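PDB 6FSK: DyP-type peroxidase from Pleurotus ostreatus PC15, which is a heme b enzyme of the DyP-type family that probably uses hydrogen peroxide to oxidise dyes and, probably, Mn(II). Local coordinates for residues Gln9-Leu13 / Gly14-Lys18; Leu218-Glu221 / Asn222-Arg226; Ser386-Ile389 / Asp390-Phe393. The protein carries 1 engineered substitution. All coordinates share one frame; numbering follows the deposited sequence.

Interaction 1 (Gln9-Leu13 / Gly14-Lys18)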
loop_
_atom_site.group_PDB
_atom_site.type_symbol
_atom_site.label_atom_id
_atom_site.label_comp_id
_atom_site.label_asym_id
_atom_site.label_seq_id
_atom_site.Cartn_x
_atom_site.Cartn_y
_atom_site.Cartn_z
ATOM N N GLN A 9 -14.166 -6.675 8.651
ATOM C CA GLN A 9 -13.929 -5.282 8.809
ATOM C C GLN A 9 -13.876 -4.541 7.493
ATOM O O GLN A 9 -13.218 -4.960 6.548
ATOM C CB GLN A 9 -12.659 -5.026 9.670
ATOM C CG GLN A 9 -12.760 -5.452 11.133
ATOM C CD GLN A 9 -11.632 -4.858 11.958
ATOM O OE1 GLN A 9 -11.535 -3.623 12.016
ATOM N NE2 GLN A 9 -10.850 -5.685 12.622
ATOM N N GLY A 10 -14.543 -3.380 7.499
ATOM C CA GLY A 10 -14.903 -2.675 6.283
ATOM C C GLY A 10 -13.748 -2.037 5.503
ATOM O O GLY A 10 -13.862 -1.825 4.325
ATOM N N ASP A 11 -12.596 -1.868 6.143
ATOM C CA ASP A 11 -11.497 -1.362 5.334
ATOM C C ASP A 11 -10.925 -2.383 4.413
ATOM O O ASP A 11 -10.247 -1.959 3.443
ATOM C CB ASP A 11 -10.346 -0.839 6.197
ATOM C CG ASP A 11 -9.473 0.229 5.476
ATOM O OD1 ASP A 11 -10.068 1.059 4.719
ATOM O OD2 ASP A 11 -8.268 0.277 5.785
ATOM N N ILE A 12 -11.151 -3.681 4.643
ATOM C CA ILE A 12 -10.497 -4.734 3.897
ATOM C C ILE A 12 -11.214 -4.826 2.519
ATOM O O ILE A 12 -10.597 -4.708 1.506
ATOM C CB ILE A 12 -10.516 -6.090 4.648
ATOM C CG1 ILE A 12 -9.893 -6.005 6.024
ATOM C CG2 ILE A 12 -9.888 -7.155 3.826
ATOM C CD1 ILE A 12 -10.280 -7.102 6.934
ATOM N N LEU A 13 -12.510 -5.160 2.519
ATOM C CA LEU A 13 -13.335 -5.267 1.309
ATOM C C LEU A 13 -14.306 -4.086 1.377
ATOM O O LEU A 13 -15.181 -3.983 2.253
ATOM C CB LEU A 13 -14.078 -6.583 1.232
ATOM C CG LEU A 13 -13.245 -7.848 1.135
ATOM C CD1 LEU A 13 -14.136 -9.105 1.030
ATOM C CD2 LEU A 13 -12.290 -7.841 -0.039
ATOM N N GLY A 14 -14.102 -3.180 0.458
ATOM C CA GLY A 14 -14.794 -1.920 0.402
ATOM C C GLY A 14 -13.855 -0.777 0.553
ATOM O O GLY A 14 -13.569 -0.014 -0.395
ATOM N N GLY A 15 -13.335 -0.667 1.756
ATOM C CA GLY A 15 -12.467 0.456 2.070
ATOM C C GLY A 15 -13.231 1.551 2.812
ATOM O O GLY A 15 -14.353 2.003 2.366
ATOM N N LEU A 16 -12.673 2.058 3.914
ATOM C CA LEU A 16 -13.312 3.202 4.591
ATOM C C LEU A 16 -13.231 4.442 3.752
ATOM O O LEU A 16 -12.115 4.825 3.332
ATOM C CB LEU A 16 -12.655 3.471 5.944
ATOM C CG LEU A 16 -12.510 2.251 6.858
ATOM C CD1 LEU A 16 -11.781 2.637 8.129
ATOM C CD2 LEU A 16 -13.817 1.585 7.189
ATOM N N PRO A 17 -14.375 5.122 3.476
ATOM C CA PRO A 17 -14.299 6.320 2.706
ATOM C C PRO A 17 -13.728 7.444 3.575
ATOM O O PRO A 17 -13.952 7.488 4.797
ATOM C CB PRO A 17 -15.762 6.628 2.361
ATOM C CG PRO A 17 -16.524 5.996 3.392
ATOM C CD PRO A 17 -15.761 4.756 3.812
ATOM N N LYS A 18 -12.938 8.298 2.938
ATOM C CA LYS A 18 -12.265 9.341 3.727
ATOM C C LYS A 18 -11.782 10.532 2.946
ATOM O O LYS A 18 -11.288 10.412 1.796
ATOM C CB LYS A 18 -11.063 8.668 4.376
ATOM C CG LYS A 18 -10.122 7.972 3.363
ATOM C CD LYS A 18 -9.141 6.994 4.026
ATOM C CE LYS A 18 -8.206 6.271 3.058
ATOM N NZ LYS A 18 -7.524 5.142 3.734
HETATM O O HOH W 1 -9.653 3.496 3.514
#
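Asp11 OD1 is gripped by the backbone N-H of Leu16. The bond is nearly straight, 170° at the hydrogen, with OD1 lying 2.9 Å from Leu16 N and offering its anti lone pair, away from OD2. A water lies 2.8 Å from the same OD1; it can donate to this oxygen or to Leu16 O, and it accepts from Lys18 NZ, 2.7 Å from the water oxygen. The lysine therefore approaches the aspartate by way of water, its NZ standing 4.9 Å from Asp11 OD1, while it also forms a salt bridge to Glu21. Asp11 OD2 bonds to Tyr385 OH, so both oxygens of this buried carboxylate are engaged, which probably favours the charged form.

In the loop ahead of strand 20-28, the bond from Gly15 N to Gly10 O closes a six-residue pi-turn, and the one from Leu16 N to Asp11 OD1 braces it. Gly15 N donates to Gly10 O over 2.9 Å, the donor lying in the carbonyl plane, and Gly15 CA makes a CH...O contact with Asp11 O. Gly14 and Gly15 both have positive phi, a backbone shape that suits glycine.

The apolar part of the contact is Leu16 crossing Asp11 at about a right angle. Its CG sits 3.8 Å from Asp11 CB, while CD2 leans on the backbone at Asp11 N and Gly10 C. Asp11 CG swings opposite its own amide nitrogen (chi1 -155°), which carries the carboxylate forward to Leu16 N. Leu16 also packs against Phe137 and Ala139 of strand 134-140 and Ile51 of helix 48-63, and the carbonyls of Asp11 and Ile12 both accept from Arg356, the neighbour of the heme-binding Arg355.

Interaction 2 (Leu218-Glu221 / Asn222-Arg226)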
loop_
_atom_site.group_PDB
_atom_site.type_symbol
_atom_site.label_atom_id
_atom_site.label_comp_id
_atom_site.label_asym_id
_atom_site.label_seq_id
_atom_site.Cartn_x
_atom_site.Cartn_y
_atom_site.Cartn_z
ATOM N N LEU A 218 -8.513 -12.661 2.532
ATOM C CA LEU A 218 -9.046 -13.032 3.799
ATOM C C LEU A 218 -8.557 -14.368 4.193
ATOM O O LEU A 218 -8.694 -15.317 3.437
ATOM C CB LEU A 218 -10.555 -13.052 3.676
ATOM C CG LEU A 218 -11.333 -11.793 3.345
ATOM C CD1 LEU A 218 -12.808 -12.105 2.997
ATOM C CD2 LEU A 218 -11.255 -10.816 4.476
ATOM N N ALA A 219 -8.054 -14.524 5.431
ATOM C CA ALA A 219 -7.641 -15.822 5.905
ATOM C C ALA A 219 -8.813 -16.840 5.990
ATOM O O ALA A 219 -9.944 -16.464 6.306
ATOM C CB ALA A 219 -7.014 -15.700 7.273
ATOM N N LYS A 220 -8.433 -18.058 5.614
ATOM C CA LYS A 220 -9.308 -19.243 5.645
ATOM C C LYS A 220 -10.541 -19.114 4.785
ATOM O O LYS A 220 -11.566 -19.723 5.068
ATOM C CB LYS A 220 -9.723 -19.562 7.076
ATOM C CG LYS A 220 -8.542 -19.792 7.998
ATOM C CD LYS A 220 -8.900 -20.331 9.377
ATOM C CE LYS A 220 -9.673 -21.642 9.333
ATOM N NZ LYS A 220 -8.832 -22.829 9.483
ATOM N N GLU A 221 -10.490 -18.319 3.744
ATOM C CA GLU A 221 -11.538 -18.344 2.701
ATOM C C GLU A 221 -10.950 -19.037 1.522
ATOM O O GLU A 221 -9.778 -19.358 1.458
ATOM C CB GLU A 221 -12.004 -16.928 2.359
ATOM C CG GLU A 221 -12.842 -16.257 3.410
ATOM C CD GLU A 221 -14.262 -16.804 3.590
ATOM O OE1 GLU A 221 -14.662 -17.753 2.853
ATOM O OE2 GLU A 221 -14.980 -16.279 4.467
ATOM N N ASN A 222 -11.810 -19.370 0.571
ATOM C CA ASN A 222 -11.368 -20.148 -0.587
ATOM C C ASN A 222 -10.178 -19.501 -1.295
ATOM O O ASN A 222 -10.257 -18.298 -1.627
ATOM C CB ASN A 222 -12.578 -20.200 -1.521
ATOM C CG ASN A 222 -12.325 -21.001 -2.750
ATOM O OD1 ASN A 222 -11.683 -22.036 -2.681
ATOM N ND2 ASN A 222 -12.870 -20.551 -3.882
ATOM N N GLY A 223 -9.107 -20.251 -1.447
ATOM C CA GLY A 223 -7.870 -19.795 -1.978
ATOM C C GLY A 223 -6.742 -19.500 -1.039
ATOM O O GLY A 223 -5.591 -19.210 -1.499
ATOM N N ASP A 224 -7.069 -19.512 0.273
ATOM C CA ASP A 224 -5.987 -19.396 1.279
ATOM C C ASP A 224 -5.211 -20.699 1.377
ATOM O O ASP A 224 -5.656 -21.687 1.972
ATOM C CB ASP A 224 -6.527 -18.930 2.635
ATOM C CG ASP A 224 -5.420 -18.836 3.667
ATOM O OD1 ASP A 224 -4.261 -19.025 3.361
ATOM O OD2 ASP A 224 -5.793 -18.537 4.826
ATOM N N SER A 225 -4.032 -20.735 0.840
ATOM C CA SER A 225 -3.199 -21.958 0.890
ATOM C C SER A 225 -2.806 -22.387 2.268
ATOM O O SER A 225 -2.452 -23.570 2.487
ATOM C CB SER A 225 -1.918 -21.862 0.049
ATOM O OG SER A 225 -1.044 -20.932 0.688
ATOM N N ARG A 226 -2.825 -21.468 3.211
ATOM C CA ARG A 226 -2.492 -21.765 4.595
ATOM C C ARG A 226 -3.714 -22.010 5.454
ATOM O O ARG A 226 -3.572 -22.060 6.698
ATOM C CB ARG A 226 -1.613 -20.601 5.168
ATOM C CG ARG A 226 -0.377 -20.364 4.380
ATOM C CD ARG A 226 0.315 -19.066 4.846
ATOM N NE ARG A 226 1.602 -18.888 4.210
ATOM C CZ ARG A 226 1.780 -18.351 2.976
ATOM N NH1 ARG A 226 0.771 -18.027 2.236
ATOM N NH2 ARG A 226 2.972 -18.117 2.563
HETATM O O HOH W 2 -14.579 -18.874 0.632
#
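Two consecutive type II beta turns, Leu218-Glu221 and Glu221-Asp224, share Glu221 in the loop between strands 211-212 and 238-247, and an Asx turn at Asp224 follows them. The carboxylate of Asp224 ties the second turn back to the first: OD2 accepts from Lys220 N at 2.8 Å along an almost straight line, 174° at the hydrogen, using the anti lone pair that faces away from OD1. Because CG of Asp224 lies opposite the backbone nitrogen (chi1 179°), the carboxylate extends back across the loop, and OD2 also rests 3.5 Å from Ala219 CA. The other oxygen serves the Asx turn. Arg226 N donates to Asp224 OD1 over 2.8 Å, approaching from above the carboxylate plane, 51° out of it.

The backbone bond of the second turn runs from Asp224 N to Glu221 O, with a separation of 3.0 Å. Gly223 occupies the third position with the positive phi that a type II turn asks for there. In the first turn that position falls to Lys220, whose phi is also positive. Glu221 bends at its second torsion, folding its carboxylate back beside the start of the second turn, where a water joins OE1 to Asn222 N, accepting from that amide over 2.8 Å.

Arg230 forms a salt bridge with Asp224 OD2, and Lys220 NZ bonds to the carbonyls of Ala227 and Arg230. Asp224 OD2 thus takes a backbone amide and a guanidinium together, while OD1 holds the amide of Arg226; with so many donors around it, the buried carboxylate is probably kept ionised, and its rotation is fixed from both oxygens.

Interaction 3 (Ser386-Ile389 / Asp390-Phe393)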
loop_
_atom_site.group_PDB
_atom_site.type_symbol
_atom_site.label_atom_id
_atom_site.label_comp_id
_atom_site.label_asym_id
_atom_site.label_seq_id
_atom_site.Cartn_x
_atom_site.Cartn_y
_atom_site.Cartn_z
ATOM N N SER A 386 -3.698 -8.260 2.550
ATOM C CA SER A 386 -3.783 -9.552 1.871
ATOM C C SER A 386 -3.778 -10.645 2.940
ATOM O O SER A 386 -3.607 -10.366 4.126
ATOM C CB SER A 386 -2.723 -9.843 0.838
ATOM O OG SER A 386 -1.519 -10.329 1.414
ATOM N N SER A 387 -3.975 -11.899 2.555
ATOM C CA SER A 387 -3.964 -12.960 3.498
ATOM C C SER A 387 -2.585 -13.480 3.763
ATOM O O SER A 387 -2.404 -14.464 4.509
ATOM C CB SER A 387 -4.880 -14.103 3.053
ATOM O OG SER A 387 -4.352 -14.685 1.888
ATOM N N SER A 388 -1.542 -12.845 3.197
ATOM C CA SER A 388 -0.186 -13.272 3.439
ATOM C C SER A 388 0.746 -12.099 3.140
ATOM O O SER A 388 0.947 -11.711 2.003
ATOM C CB SER A 388 0.199 -14.432 2.555
ATOM O OG SER A 388 1.556 -14.832 2.687
ATOM N N ILE A 389 1.367 -11.580 4.182
ATOM C CA ILE A 389 2.467 -10.561 4.012
ATOM C C ILE A 389 3.680 -11.218 3.377
ATOM O O ILE A 389 4.349 -10.654 2.466
ATOM C CB ILE A 389 2.812 -9.918 5.365
ATOM C CG1 ILE A 389 1.581 -9.277 5.962
ATOM C CG2 ILE A 389 3.927 -8.853 5.190
ATOM C CD1 ILE A 389 1.856 -8.667 7.349
ATOM N N ASP A 390 3.919 -12.491 3.751
ATOM C CA ASP A 390 5.037 -13.234 3.185
ATOM C C ASP A 390 4.887 -13.331 1.644
ATOM O O ASP A 390 5.847 -13.076 0.905
ATOM C CB ASP A 390 5.117 -14.640 3.687
ATOM C CG ASP A 390 5.531 -14.742 5.149
ATOM O OD1 ASP A 390 6.076 -13.792 5.723
ATOM O OD2 ASP A 390 5.316 -15.910 5.707
ATOM N N ASP A 391 3.676 -13.564 1.176
ATOM C CA ASP A 391 3.446 -13.721 -0.269
ATOM C C ASP A 391 3.258 -12.405 -0.969
ATOM O O ASP A 391 3.560 -12.269 -2.188
ATOM C CB ASP A 391 2.173 -14.535 -0.587
ATOM C CG ASP A 391 2.257 -16.024 -0.224
ATOM O OD1 ASP A 391 3.327 -16.562 0.055
ATOM O OD2 ASP A 391 1.158 -16.666 -0.235
ATOM N N GLY A 392 2.718 -11.405 -0.262
ATOM C CA GLY A 392 2.370 -10.117 -0.780
ATOM C C GLY A 392 3.394 -9.020 -0.563
ATOM O O GLY A 392 4.459 -9.013 -1.122
ATOM N N PHE A 393 3.018 -8.140 0.375
ATOM C CA PHE A 393 3.869 -6.978 0.613
ATOM C C PHE A 393 5.356 -7.294 0.734
ATOM O O PHE A 393 6.186 -6.661 0.106
ATOM C CB PHE A 393 3.415 -6.228 1.873
ATOM C CG PHE A 393 4.429 -5.186 2.282
ATOM C CD1 PHE A 393 4.439 -3.942 1.608
ATOM C CD2 PHE A 393 5.369 -5.464 3.267
ATOM C CE1 PHE A 393 5.433 -3.013 1.902
ATOM C CE2 PHE A 393 6.374 -4.512 3.575
ATOM C CZ PHE A 393 6.388 -3.292 2.876
HETATM O O HOH W 3 0.485 -8.215 1.971
#
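An ST turn at the end of strand 379-386 leads into the tight connection before helix 393-401, with Gly392 at the N-cap position. Ser388 joins the two halves of this connection through both its side chain and its carbonyl. Its hydroxyl oxygen accepts from Asp391 N, with OG 2.9 Å from that nitrogen, and its O accepts from Gly392 N, also over 2.9 Å. This second bond is bent, 139° at the hydrogen, and the donor is tilted 28° from the carbonyl plane. The serine reaches the turn because OG stands opposite its own nitrogen (chi1 176°), beside the carbonyl carbon. OG there also lies against the side chain of Asp391, 3.2 Å from its CG.

The ST turn itself is made by Ser386 OG, which accepts from Ser388 N at 3.1 Å. A water 3.0 Å from Ser386 OG accepts from Phe393 N, linking the strand end to the first residue of the helix. Gly392 lets the backbone pass close by Ser388 O.

Ile389 runs alongside Phe393, and its CG2 approaches the rim of the ring, 4.2 Å from Phe393 CD2. The acidic pair is held from outside: Asp390 receives the backbone amides of Asn96 and Ala97, which start helix 96-100, and Asp391 OD2 forms a salt bridge with Arg226.

Phe393 touches the bound heme and lies close to the heme-binding Phe382. With Ile389 it packs on strands 238-247 and 462-472, through Thr241 and Tyr469, so the start of helix 393-401 is set against the sheet beside the cofactor.

In the fold
Interactions 1 and 3 are buried, whereas interaction 2 is only partly so and lies furthest from the centre of the chain. Interaction 1 belongs to the N-terminal part of the chain and the other two to the C-terminal part, yet Leu218 of interaction 2 packs on Ile12 and Leu13 of interaction 1. Interactions 2 and 3 are joined by a charged pair and by Leu218 and Ala219 packing on Ser387, while interactions 1 and 3 do not touch. Across the turn itself, a carboxylate accepts a backbone amide in interactions 1 and 2 and a serine hydroxyl does so in interaction 3, which alone of the three reaches the heme, through an aromatic ring.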